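PDB 4REL: UDP-glucose:anthocyanidin 3-O-glucosyltransferase from Clitoria ternatea, which belongs to the GT-B clan of glycosyltransferases, built around two parallel beta-sheets, and is modelled here with KMP bound in its pocket. Local coordinates for residues R152-C155 against S156-K160; E189-F192 against S193-N197; V223-M226 against R227-L230. All blocks are in the same frame, centred on the assembly; numbering follows the deposited sequence.

Interaction 1 (R152-C155 against S156-K160)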
ATOM      1  N   ARG A 152     -21.669   8.962   1.763  1.00 14.49           N
ATOM      2  CA  ARG A 152     -22.453   8.577   2.934  1.00 12.91           C
ATOM      3  C   ARG A 152     -23.930   8.512   2.599  1.00 14.04           C
ATOM      4  O   ARG A 152     -24.637   7.595   3.033  1.00 17.76           O
ATOM      5  CB  ARG A 152     -22.230   9.546   4.092  1.00  9.40           C
ATOM      6  CG  ARG A 152     -20.823   9.461   4.655  1.00 13.62           C
ATOM      7  CD  ARG A 152     -20.657  10.328   5.875  1.00 16.55           C
ATOM      8  NE  ARG A 152     -19.377  10.072   6.535  1.00 15.96           N
ATOM      9  CZ  ARG A 152     -18.879  10.837   7.499  1.00 27.52           C
ATOM     10  NH1 ARG A 152     -19.546  11.910   7.901  1.00 29.26           N
ATOM     11  NH2 ARG A 152     -17.712  10.538   8.051  1.00 25.87           N
ATOM     12  N   ASP A 153     -24.404   9.485   1.830  1.00 19.76           N
ATOM     13  CA  ASP A 153     -25.814   9.506   1.458  1.00 17.61           C
ATOM     14  C   ASP A 153     -26.175   8.286   0.613  1.00 17.20           C
ATOM     15  O   ASP A 153     -27.180   7.616   0.871  1.00 19.55           O
ATOM     16  CB  ASP A 153     -26.169  10.799   0.721  1.00 16.78           C
ATOM     17  CG  ASP A 153     -27.666  11.066   0.722  1.00 35.98           C
ATOM     18  OD1 ASP A 153     -28.319  10.750   1.742  1.00 35.98           O
ATOM     19  OD2 ASP A 153     -28.189  11.579  -0.291  1.00 34.98           O
ATOM     20  N   LYS A 154     -25.353   7.989  -0.389  1.00 15.98           N
ATOM     21  CA  LYS A 154     -25.600   6.836  -1.247  1.00 14.03           C
ATOM     22  C   LYS A 154     -25.491   5.514  -0.472  1.00 18.00           C
ATOM     23  O   LYS A 154     -26.318   4.622  -0.639  1.00 22.64           O
ATOM     24  CB  LYS A 154     -24.657   6.841  -2.461  1.00 22.84           C
ATOM     25  CG  LYS A 154     -24.948   5.729  -3.472  1.00 32.24           C
ATOM     26  CD  LYS A 154     -24.334   6.025  -4.833  1.00 34.10           C
ATOM     27  CE  LYS A 154     -25.321   6.709  -5.764  1.00 36.89           C
ATOM     28  NZ  LYS A 154     -26.139   5.742  -6.564  1.00 33.49           N
ATOM     29  N   CYS A 155     -24.481   5.391   0.385  1.00 15.98           N
ATOM     30  CA  CYS A 155     -24.314   4.150   1.146  1.00 15.50           C
ATOM     31  C   CYS A 155     -25.465   3.920   2.113  1.00 23.77           C
ATOM     32  O   CYS A 155     -25.793   2.780   2.437  1.00 25.71           O
ATOM     33  CB  CYS A 155     -22.980   4.127   1.888  1.00 18.02           C
ATOM     34  SG  CYS A 155     -21.562   4.009   0.778  1.00 17.60           S
ATOM     35  N   SER A 156     -26.084   5.008   2.555  1.00 18.72           N
ATOM     36  CA  SER A 156     -27.190   4.915   3.503  1.00 27.16           C
ATOM     37  C   SER A 156     -28.532   4.615   2.830  1.00 30.76           C
ATOM     38  O   SER A 156     -29.372   3.915   3.395  1.00 30.99           O
ATOM     39  CB  SER A 156     -27.301   6.207   4.312  1.00 32.35           C
ATOM     40  OG  SER A 156     -28.455   6.182   5.133  1.00 40.69           O
ATOM     41  N   LYS A 157     -28.730   5.145   1.628  1.00 25.91           N
ATOM     42  CA  LYS A 157     -30.042   5.095   0.976  1.00 25.65           C
ATOM     43  C   LYS A 157     -30.160   4.056  -0.134  1.00 31.35           C
ATOM     44  O   LYS A 157     -31.215   3.448  -0.321  1.00 40.85           O
ATOM     45  CB  LYS A 157     -30.380   6.460   0.379  1.00 31.73           C
ATOM     46  CG  LYS A 157     -30.636   7.560   1.385  1.00 37.34           C
ATOM     47  CD  LYS A 157     -30.836   8.873   0.644  1.00 43.21           C
ATOM     48  CE  LYS A 157     -31.406   9.963   1.533  1.00 48.24           C
ATOM     49  NZ  LYS A 157     -31.716  11.172   0.716  1.00 48.34           N
ATOM     50  N   ASP A 158     -29.079   3.875  -0.882  1.00 22.30           N
ATOM     51  CA  ASP A 158     -29.101   3.061  -2.095  1.00 25.59           C
ATOM     52  C   ASP A 158     -28.732   1.594  -1.837  1.00 24.18           C
ATOM     53  O   ASP A 158     -28.417   1.215  -0.711  1.00 24.15           O
ATOM     54  CB  ASP A 158     -28.156   3.675  -3.140  1.00 24.88           C
ATOM     55  CG  ASP A 158     -28.803   3.821  -4.503  1.00 41.91           C
ATOM     56  OD1 ASP A 158     -29.581   2.924  -4.905  1.00 44.65           O
ATOM     57  OD2 ASP A 158     -28.530   4.843  -5.170  1.00 41.13           O
ATOM     58  N   ALA A 159     -28.775   0.778  -2.889  1.00 28.64           N
ATOM     59  CA  ALA A 159     -28.494  -0.652  -2.775  1.00 29.04           C
ATOM     60  C   ALA A 159     -27.000  -0.881  -2.603  1.00 28.39           C
ATOM     61  O   ALA A 159     -26.200  -0.017  -2.945  1.00 20.19           O
ATOM     62  CB  ALA A 159     -28.999  -1.390  -3.997  1.00 30.51           C
ATOM     63  N   LYS A 160     -26.625  -2.050  -2.098  1.00 25.36           N
ATOM     64  CA  LYS A 160     -25.217  -2.319  -1.807  1.00 28.56           C
ATOM     65  C   LYS A 160     -24.355  -2.407  -3.062  1.00 24.78           C
ATOM     66  O   LYS A 160     -23.154  -2.123  -3.025  1.00 23.36           O
ATOM     67  CB  LYS A 160     -25.070  -3.586  -0.960  1.00 35.34           C
ATOM     68  CG  LYS A 160     -25.576  -3.425   0.467  1.00 43.76           C
ATOM     69  CD  LYS A 160     -25.106  -2.097   1.047  1.00 46.40           C
ATOM     70  CE  LYS A 160     -25.305  -2.010   2.554  1.00 48.09           C
ATOM     71  NZ  LYS A 160     -26.732  -1.831   2.943  1.00 51.48           N
TER
HETATM   72  O   HOH W   1     -26.613   0.704   1.029  1.00 33.81           O

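Interaction 2 (E189-F192 against S193-N197). With KMP (3,5,7-trihydroxy-2-(4-hydroxyphenyl)-4H-chromen-4-one), chain B.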
ATOM      1  N   GLU A 189     -16.683   6.539  15.352  1.00 17.11           N
ATOM      2  CA  GLU A 189     -15.611   7.363  14.767  1.00 16.88           C
ATOM      3  C   GLU A 189     -14.364   7.304  15.623  1.00 21.58           C
ATOM      4  O   GLU A 189     -14.439   7.229  16.849  1.00 24.39           O
ATOM      5  CB  GLU A 189     -16.024   8.826  14.631  1.00 24.60           C
ATOM      6  CG  GLU A 189     -17.226   9.062  13.752  1.00 39.96           C
ATOM      7  CD  GLU A 189     -17.483  10.536  13.516  1.00 47.66           C
ATOM      8  OE1 GLU A 189     -18.603  11.002  13.824  1.00 55.28           O
ATOM      9  OE2 GLU A 189     -16.564  11.221  13.018  1.00 42.68           O
ATOM     10  N   THR A 190     -13.208   7.344  14.981  1.00 12.51           N
ATOM     11  CA  THR A 190     -11.955   7.315  15.718  1.00 14.22           C
ATOM     12  C   THR A 190     -11.132   8.514  15.288  1.00 13.77           C
ATOM     13  O   THR A 190     -11.443   9.145  14.276  1.00 14.11           O
ATOM     14  CB  THR A 190     -11.169   6.026  15.438  1.00 17.01           C
ATOM     15  OG1 THR A 190     -10.864   5.952  14.038  1.00 14.65           O
ATOM     16  CG2 THR A 190     -11.984   4.790  15.857  1.00 17.94           C
ATOM     17  N   LEU A 191     -10.088   8.841  16.043  1.00 12.25           N
ATOM     18  CA  LEU A 191      -9.229   9.945  15.635  1.00  9.32           C
ATOM     19  C   LEU A 191      -8.665   9.647  14.252  1.00 13.81           C
ATOM     20  O   LEU A 191      -8.521  10.545  13.420  1.00 14.19           O
ATOM     21  CB  LEU A 191      -8.096  10.175  16.647  1.00 13.81           C
ATOM     22  CG  LEU A 191      -7.051  11.210  16.235  1.00 17.35           C
ATOM     23  CD1 LEU A 191      -7.691  12.559  15.985  1.00 22.76           C
ATOM     24  CD2 LEU A 191      -5.981  11.324  17.322  1.00 15.74           C
ATOM     25  N   PHE A 192      -8.383   8.373  13.994  1.00 12.26           N
ATOM     26  CA  PHE A 192      -7.875   7.958  12.689  1.00 14.70           C
ATOM     27  C   PHE A 192      -8.912   8.195  11.593  1.00 12.98           C
ATOM     28  O   PHE A 192      -8.594   8.749  10.543  1.00 11.04           O
ATOM     29  CB  PHE A 192      -7.447   6.489  12.731  1.00 13.23           C
ATOM     30  CG  PHE A 192      -6.996   5.943  11.407  1.00 12.59           C
ATOM     31  CD1 PHE A 192      -5.840   6.410  10.802  1.00 11.17           C
ATOM     32  CD2 PHE A 192      -7.715   4.937  10.782  1.00 17.66           C
ATOM     33  CE1 PHE A 192      -5.415   5.897   9.586  1.00 12.67           C
ATOM     34  CE2 PHE A 192      -7.296   4.421   9.564  1.00 19.31           C
ATOM     35  CZ  PHE A 192      -6.143   4.900   8.969  1.00 12.52           C
ATOM     36  N   SER A 193     -10.157   7.789  11.826  1.00 11.90           N
ATOM     37  CA  SER A 193     -11.173   7.991  10.791  1.00 12.07           C
ATOM     38  C   SER A 193     -11.431   9.468  10.542  1.00 11.63           C
ATOM     39  O   SER A 193     -11.636   9.878   9.398  1.00 12.92           O
ATOM     40  CB  SER A 193     -12.486   7.250  11.100  1.00 13.56           C
ATOM     41  OG  SER A 193     -13.210   7.885  12.135  1.00 14.67           O
ATOM     42  N   ARG A 194     -11.417  10.275  11.602  1.00  9.09           N
ATOM     43  CA  ARG A 194     -11.631  11.713  11.469  0.50 11.55           C
ATOM     44  C   ARG A 194     -10.509  12.368  10.675  1.00 13.10           C
ATOM     45  O   ARG A 194     -10.737  13.294   9.888  1.00 11.79           O
ATOM     46  CB  ARG A 194     -11.745  12.369  12.845  0.50 13.26           C
ATOM     47  CG  ARG A 194     -12.959  11.903  13.635  0.50 20.29           C
ATOM     48  CD  ARG A 194     -13.082  12.640  14.963  0.50 25.24           C
ATOM     49  NE  ARG A 194     -14.279  12.242  15.701  0.50 25.93           N
ATOM     50  CZ  ARG A 194     -14.293  11.330  16.671  0.50 23.74           C
ATOM     51  NH1 ARG A 194     -13.169  10.723  17.030  0.50 25.31           N
ATOM     52  NH2 ARG A 194     -15.429  11.030  17.283  0.50 18.94           N
ATOM     53  N   THR A 195      -9.295  11.887  10.898  1.00 10.98           N
ATOM     54  CA  THR A 195      -8.129  12.362  10.164  1.00 11.67           C
ATOM     55  C   THR A 195      -8.261  12.046   8.665  1.00 13.47           C
ATOM     56  O   THR A 195      -8.061  12.921   7.813  1.00 12.52           O
ATOM     57  CB  THR A 195      -6.844  11.742  10.745  1.00 12.16           C
ATOM     58  OG1 THR A 195      -6.690  12.166  12.109  1.00 11.07           O
ATOM     59  CG2 THR A 195      -5.639  12.174   9.959  1.00 11.01           C
ATOM     60  N   LEU A 196      -8.614  10.806   8.335  1.00  8.84           N
ATOM     61  CA  LEU A 196      -8.827  10.452   6.934  1.00 10.82           C
ATOM     62  C   LEU A 196      -9.944  11.295   6.326  1.00  8.95           C
ATOM     63  O   LEU A 196      -9.814  11.800   5.211  1.00 10.28           O
ATOM     64  CB  LEU A 196      -9.098   8.949   6.766  1.00 12.36           C
ATOM     65  CG  LEU A 196      -7.841   8.121   6.451  1.00 14.48           C
ATOM     66  CD1 LEU A 196      -6.727   8.350   7.472  1.00 14.60           C
ATOM     67  CD2 LEU A 196      -8.165   6.645   6.365  1.00 13.53           C
ATOM     68  N   ASN A 197     -11.026  11.499   7.069  1.00  9.69           N
ATOM     69  CA  ASN A 197     -12.141  12.265   6.531  1.00 10.53           C
ATOM     70  C   ASN A 197     -11.838  13.741   6.305  1.00 13.52           C
ATOM     71  O   ASN A 197     -12.605  14.431   5.652  1.00 16.50           O
ATOM     72  CB  ASN A 197     -13.366  12.124   7.424  1.00 12.63           C
ATOM     73  CG  ASN A 197     -13.970  10.747   7.345  1.00 24.30           C
ATOM     74  OD1 ASN A 197     -14.629  10.288   8.279  1.00 36.10           O
ATOM     75  ND2 ASN A 197     -13.730  10.066   6.229  1.00 16.89           N
TER
HETATM   76  C1  KMP B1001      -8.681   3.682   4.271  1.00 19.06           C
HETATM   77  C2  KMP B1001      -7.381   3.500   3.831  1.00 21.94           C
HETATM   78  C3  KMP B1001      -6.384   2.940   4.769  1.00 18.97           C
HETATM   79  C4  KMP B1001      -6.801   2.586   6.140  1.00 20.39           C
HETATM   80  C5  KMP B1001      -8.128   2.809   6.489  1.00 19.25           C
HETATM   81  C6  KMP B1001      -9.040   3.342   5.574  1.00 19.88           C
HETATM   82  C9  KMP B1001      -4.979   2.721   4.354  1.00 24.66           C
HETATM   83  C10 KMP B1001      -4.047   2.158   5.357  1.00 23.50           C
HETATM   84  C11 KMP B1001      -4.570   1.837   6.725  1.00 23.32           C
HETATM   85  C14 KMP B1001      -3.700   1.262   7.798  1.00 25.63           C
HETATM   86  C15 KMP B1001      -2.311   1.238   7.696  1.00 29.35           C
HETATM   87  C16 KMP B1001      -1.538   0.695   8.710  1.00 32.35           C
HETATM   88  C17 KMP B1001      -2.148   0.166   9.837  1.00 33.15           C
HETATM   89  C18 KMP B1001      -3.532   0.187   9.950  1.00 32.06           C
HETATM   90  C19 KMP B1001      -4.303   0.737   8.934  1.00 27.69           C
HETATM   91  O12 KMP B1001      -5.898   2.061   7.035  1.00 22.88           O
HETATM   92  O13 KMP B1001      -4.604   3.009   3.192  1.00 26.23           O
HETATM   93  O24 KMP B1001      -1.383  -0.371  10.829  1.00 37.97           O
HETATM   94  O27 KMP B1001      -2.754   1.943   4.985  1.00 23.83           O
HETATM   95  O29 KMP B1001     -10.327   3.540   5.972  1.00 21.39           O
HETATM   96  O30 KMP B1001      -7.008   3.826   2.563  1.00 26.17           O
HETATM   97  O   HOH W   2     -14.852   9.809  11.293  1.00 26.45           O

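Interaction 3 (V223-M226 against R227-L230)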
ATOM      1  N   VAL A 223      -7.683  10.765 -13.122  1.00  9.84           N
ATOM      2  CA  VAL A 223      -6.463  11.549 -13.022  1.00 11.47           C
ATOM      3  C   VAL A 223      -6.796  13.012 -13.262  1.00 14.47           C
ATOM      4  O   VAL A 223      -6.355  13.875 -12.506  1.00 11.48           O
ATOM      5  CB  VAL A 223      -5.383  11.066 -14.007  1.00 12.55           C
ATOM      6  CG1 VAL A 223      -4.169  11.987 -13.971  1.00 19.15           C
ATOM      7  CG2 VAL A 223      -4.978   9.624 -13.683  1.00 10.64           C
ATOM      8  N   LYS A 224      -7.602  13.283 -14.292  1.00 13.18           N
ATOM      9  CA  LYS A 224      -8.029  14.657 -14.572  1.00 15.35           C
ATOM     10  C   LYS A 224      -8.817  15.244 -13.414  1.00 15.55           C
ATOM     11  O   LYS A 224      -8.603  16.389 -13.036  1.00 15.72           O
ATOM     12  CB  LYS A 224      -8.855  14.741 -15.858  1.00 19.68           C
ATOM     13  CG  LYS A 224      -8.029  14.620 -17.117  1.00 20.14           C
ATOM     14  CD  LYS A 224      -8.873  14.931 -18.343  1.00 33.01           C
ATOM     15  CE  LYS A 224      -8.016  14.953 -19.600  1.00 39.90           C
ATOM     16  NZ  LYS A 224      -8.800  15.369 -20.796  1.00 42.16           N
ATOM     17  N   TYR A 225      -9.724  14.456 -12.848  1.00 13.04           N
ATOM     18  CA  TYR A 225     -10.481  14.910 -11.687  1.00 15.70           C
ATOM     19  C   TYR A 225      -9.558  15.312 -10.531  1.00 14.08           C
ATOM     20  O   TYR A 225      -9.732  16.373  -9.927  1.00 13.23           O
ATOM     21  CB  TYR A 225     -11.482  13.837 -11.239  1.00 13.81           C
ATOM     22  CG  TYR A 225     -12.275  14.204 -10.003  1.00 15.48           C
ATOM     23  CD1 TYR A 225     -13.356  15.072 -10.081  1.00 15.55           C
ATOM     24  CD2 TYR A 225     -11.950  13.669  -8.761  1.00 16.64           C
ATOM     25  CE1 TYR A 225     -14.093  15.398  -8.952  1.00 17.59           C
ATOM     26  CE2 TYR A 225     -12.680  13.993  -7.624  1.00 17.38           C
ATOM     27  CZ  TYR A 225     -13.745  14.857  -7.731  1.00 16.61           C
ATOM     28  OH  TYR A 225     -14.477  15.180  -6.621  1.00 16.36           O
ATOM     29  N   MET A 226      -8.566  14.484 -10.223  1.00 13.32           N
ATOM     30  CA  MET A 226      -7.688  14.813  -9.114  1.00 12.39           C
ATOM     31  C   MET A 226      -6.833  16.031  -9.416  1.00 10.84           C
ATOM     32  O   MET A 226      -6.546  16.815  -8.525  1.00 13.91           O
ATOM     33  CB  MET A 226      -6.821  13.622  -8.704  1.00 13.43           C
ATOM     34  CG  MET A 226      -7.614  12.477  -8.095  1.00 17.68           C
ATOM     35  SD  MET A 226      -8.623  12.985  -6.675  1.00 18.69           S
ATOM     36  CE  MET A 226      -7.393  13.913  -5.768  1.00 10.69           C
ATOM     37  N   ARG A 227      -6.433  16.205 -10.673  1.00 11.24           N
ATOM     38  CA  ARG A 227      -5.655  17.388 -11.039  0.50 12.54           C
ATOM     39  C   ARG A 227      -6.465  18.655 -10.795  1.00 14.95           C
ATOM     40  O   ARG A 227      -5.914  19.699 -10.453  1.00 15.15           O
ATOM     41  CB  ARG A 227      -5.194  17.332 -12.498  0.50 14.32           C
ATOM     42  CG  ARG A 227      -4.188  16.235 -12.774  0.50 17.80           C
ATOM     43  CD  ARG A 227      -3.501  16.407 -14.123  0.50 18.67           C
ATOM     44  NE  ARG A 227      -2.768  15.199 -14.489  0.50 15.27           N
ATOM     45  CZ  ARG A 227      -1.600  14.843 -13.963  0.50 12.04           C
ATOM     46  NH1 ARG A 227      -1.007  15.613 -13.056  0.50  9.12           N
ATOM     47  NH2 ARG A 227      -1.015  13.722 -14.359  0.50 14.95           N
ATOM     48  N   SER A 228      -7.776  18.554 -10.968  1.00 12.96           N
ATOM     49  CA  SER A 228      -8.655  19.704 -10.784  1.00 14.06           C
ATOM     50  C   SER A 228      -8.840  20.054  -9.305  1.00 15.69           C
ATOM     51  O   SER A 228      -9.306  21.141  -8.969  1.00 15.75           O
ATOM     52  CB  SER A 228     -10.018  19.456 -11.430  1.00 15.45           C
ATOM     53  OG  SER A 228     -10.834  18.666 -10.592  1.00 16.24           O
ATOM     54  N   LYS A 229      -8.466  19.135  -8.423  1.00 12.94           N
ATOM     55  CA  LYS A 229      -8.640  19.346  -6.985  1.00 12.04           C
ATOM     56  C   LYS A 229      -7.362  19.762  -6.274  1.00 12.87           C
ATOM     57  O   LYS A 229      -7.416  20.283  -5.161  1.00 15.87           O
ATOM     58  CB  LYS A 229      -9.163  18.069  -6.322  1.00 13.39           C
ATOM     59  CG  LYS A 229     -10.560  17.658  -6.793  1.00 12.26           C
ATOM     60  CD  LYS A 229     -11.619  18.665  -6.340  1.00 17.78           C
ATOM     61  CE  LYS A 229     -13.016  18.222  -6.753  1.00 25.19           C
ATOM     62  NZ  LYS A 229     -14.088  19.038  -6.095  1.00 25.77           N
ATOM     63  N   LEU A 230      -6.221  19.505  -6.903  1.00 13.35           N
ATOM     64  CA  LEU A 230      -4.927  19.649  -6.230  1.00  9.48           C
ATOM     65  C   LEU A 230      -4.047  20.698  -6.888  1.00 13.50           C
ATOM     66  O   LEU A 230      -4.229  21.021  -8.062  1.00 13.23           O
ATOM     67  CB  LEU A 230      -4.200  18.296  -6.203  1.00  8.60           C
ATOM     68  CG  LEU A 230      -4.968  17.126  -5.572  1.00 11.59           C
ATOM     69  CD1 LEU A 230      -4.271  15.797  -5.879  1.00 11.87           C
ATOM     70  CD2 LEU A 230      -5.159  17.306  -4.063  1.00 11.83           C
TER
HETATM   71  O   HOH W   3     -16.084  17.198  -6.724  1.00 21.62           O

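Interaction 1 (R152-C155 against S156-K160)
Ser156 donates its backbone N to Arg152 O at 3.0 Å, the four-residue spacing that marks the last part of helix 148-157. Lys157 repeats it, its N lying 3.0 Å from Asp153 O, and sends an extended chain obliquely past the carboxylate of Asp153. The CE methylene comes nearest, 3.2 Å from Asp153 OD1, while NZ stands 3.6 Å from Asp153 OD1, a salt bridge at the long end. Asp158 closes the series with the straightest of these bonds, its N reaching Lys154 O at 2.9 Å (156° at the hydrogen), and is the first residue to leave helical backbone angles. Its side chain lies alongside that of Lys154, both pointing the same way. Bends at chi3 and chi4 swing the ammonium of Lys154 round, so that Lys154 NZ meets Asp158 OD2 at 2.9 Å from above the carboxylate plane, 43° out of it. The other oxygen, Asp158 OD1, takes Ala159 N at 3.1 Å, so the exit turn is held through both arms of one carboxylate. A water donates to Cys155 O and Asp158 O, and Lys160 NZ reaches it weakly. Around this surface helix end, Arg152 NE bonds Met182 O, Lys154 NZ adds a weak bond to Thr163 O, and Lys154 and Cys155 rest on Val175 in the loop that leads on toward helix 191-197.

Interaction 2 (E189-F192 against S193-N197)
A capping box starts helix 191-197, the short helix that presents Phe192 and Leu196 to the pocket holding KMP. Thr190 is the N-cap. Its OG1 accepts Ser193 N at 3.0 Å (161° at the hydrogen), and Ser193 OG returns the bond by accepting Thr190 N at 2.9 Å (168°). Both hydroxyls sit between their own backbone N and carbonyl carbon, chi1 being 74° in Ser193, which turns each oxygen back to the other residue's amide. Ser193 OG also receives a water proton, at 2.7 Å from the water oxygen, and the same water lies beside Glu189 and Asn197. Glu189 OE1 accepts from Gly186 N; its OE2 makes a long, charge-only salt bridge to Arg194, lying well out of the guanidinium plane, so that no N-H points at it. In the modelled conformer of two, Glu189 CB lies over one guanidinium face, toward its rim. Within the first turn, Leu191 O is gripped twice by Thr195, by its N at 3.0 Å from Leu191 O and by its OG1 at 2.8 Å from Leu191 O, the two donors arriving from opposite faces of the carbonyl plane. Asp83 OD1, from helix 80-86, accepts the first-turn amide Phe192 N. On the pocket side Phe192 CE1 touches Leu196 CD1 at 3.5 Å, the side chains meeting at a slant. KMP, hydrogen-bonded to His17 NE2 and Asp181 OD2, meets the Phe192 ring at its edge: Phe192 CZ lies 3.4 Å from KMP O12, while Leu196 CD2 is 3.5 Å from KMP C6.

Interaction 3 (V223-M226 against R227-L230)
Arg227 N gives to Val223 O at 3.0 Å and Ser228 N to Lys224 O at 3.1 Å, both with alpha-helical spacing. Lys229 N instead reaches back three residues, 3.0 Å from Met226 O, and comes from above the carbonyl plane (68° out of it), a spacing consistent with a tighter last turn. Leu230 N adds a weak bond to the same oxygen.

The side-chain hydroxyl of Ser228 folds onto the helix: chi1 of 80° places OG between its own N and carbonyl carbon, 2.6 Å from Tyr225 O, to which it donates. Ser228 N also reaches Tyr225 O, but only weakly.

Tyr225 and Lys229 cross at a slant, the lysine chain against the ring and the polar ends bridged by water. Lys229 CG lies over one ring face, displaced to the rim, and Lys229 CE comes to 3.4 Å from Tyr225 OH. The water, in the ring plane, is 2.6 Å from Tyr225 OH and 2.8 Å from Lys229 NZ, whereas Tyr225 OH is also bonded to Asn147 ND2.

Apolar contact comes from Met226, whose doubly bent chain brings CE to 3.6 Å from Leu230 CD1. The Val223 and Arg227 side chains lie side by side, pointing the same way, with Val223 CG1 against the guanidinium in the modelled conformer of two, in which Arg227 NH1 bonds Leu233 O.

The helix belongs to the beta-alpha-beta unit of strands 208-211 and 233-235. Val223 and Met226 pack on Leu233 of an edge strand, 233-235, Val223 also on Tyr235, and Tyr225 turns to the loops of Ser143, Phe146 and Pro168.

Along the chain the three contacts come in series, on helices 148-157, 191-197 and 220-229. All three helices fall in the part of the chain that builds the seven-stranded parallel sheet, consistent with the first Rossmann-like domain of a GT-B fold. Interactions 1 and 2 have centres about 20 Å apart and touch: Arg152 NH2 lies 3.1 Å from Asn197 OD1, so the two successive helices meet. Interaction 3 stands apart, its centre about 25 Å from that of interaction 1 and about 23 Å from that of interaction 2. Only interaction 2 supplies residues to the KMP pocket, while interaction 3 packs against an edge strand, 233-235, of that sheet.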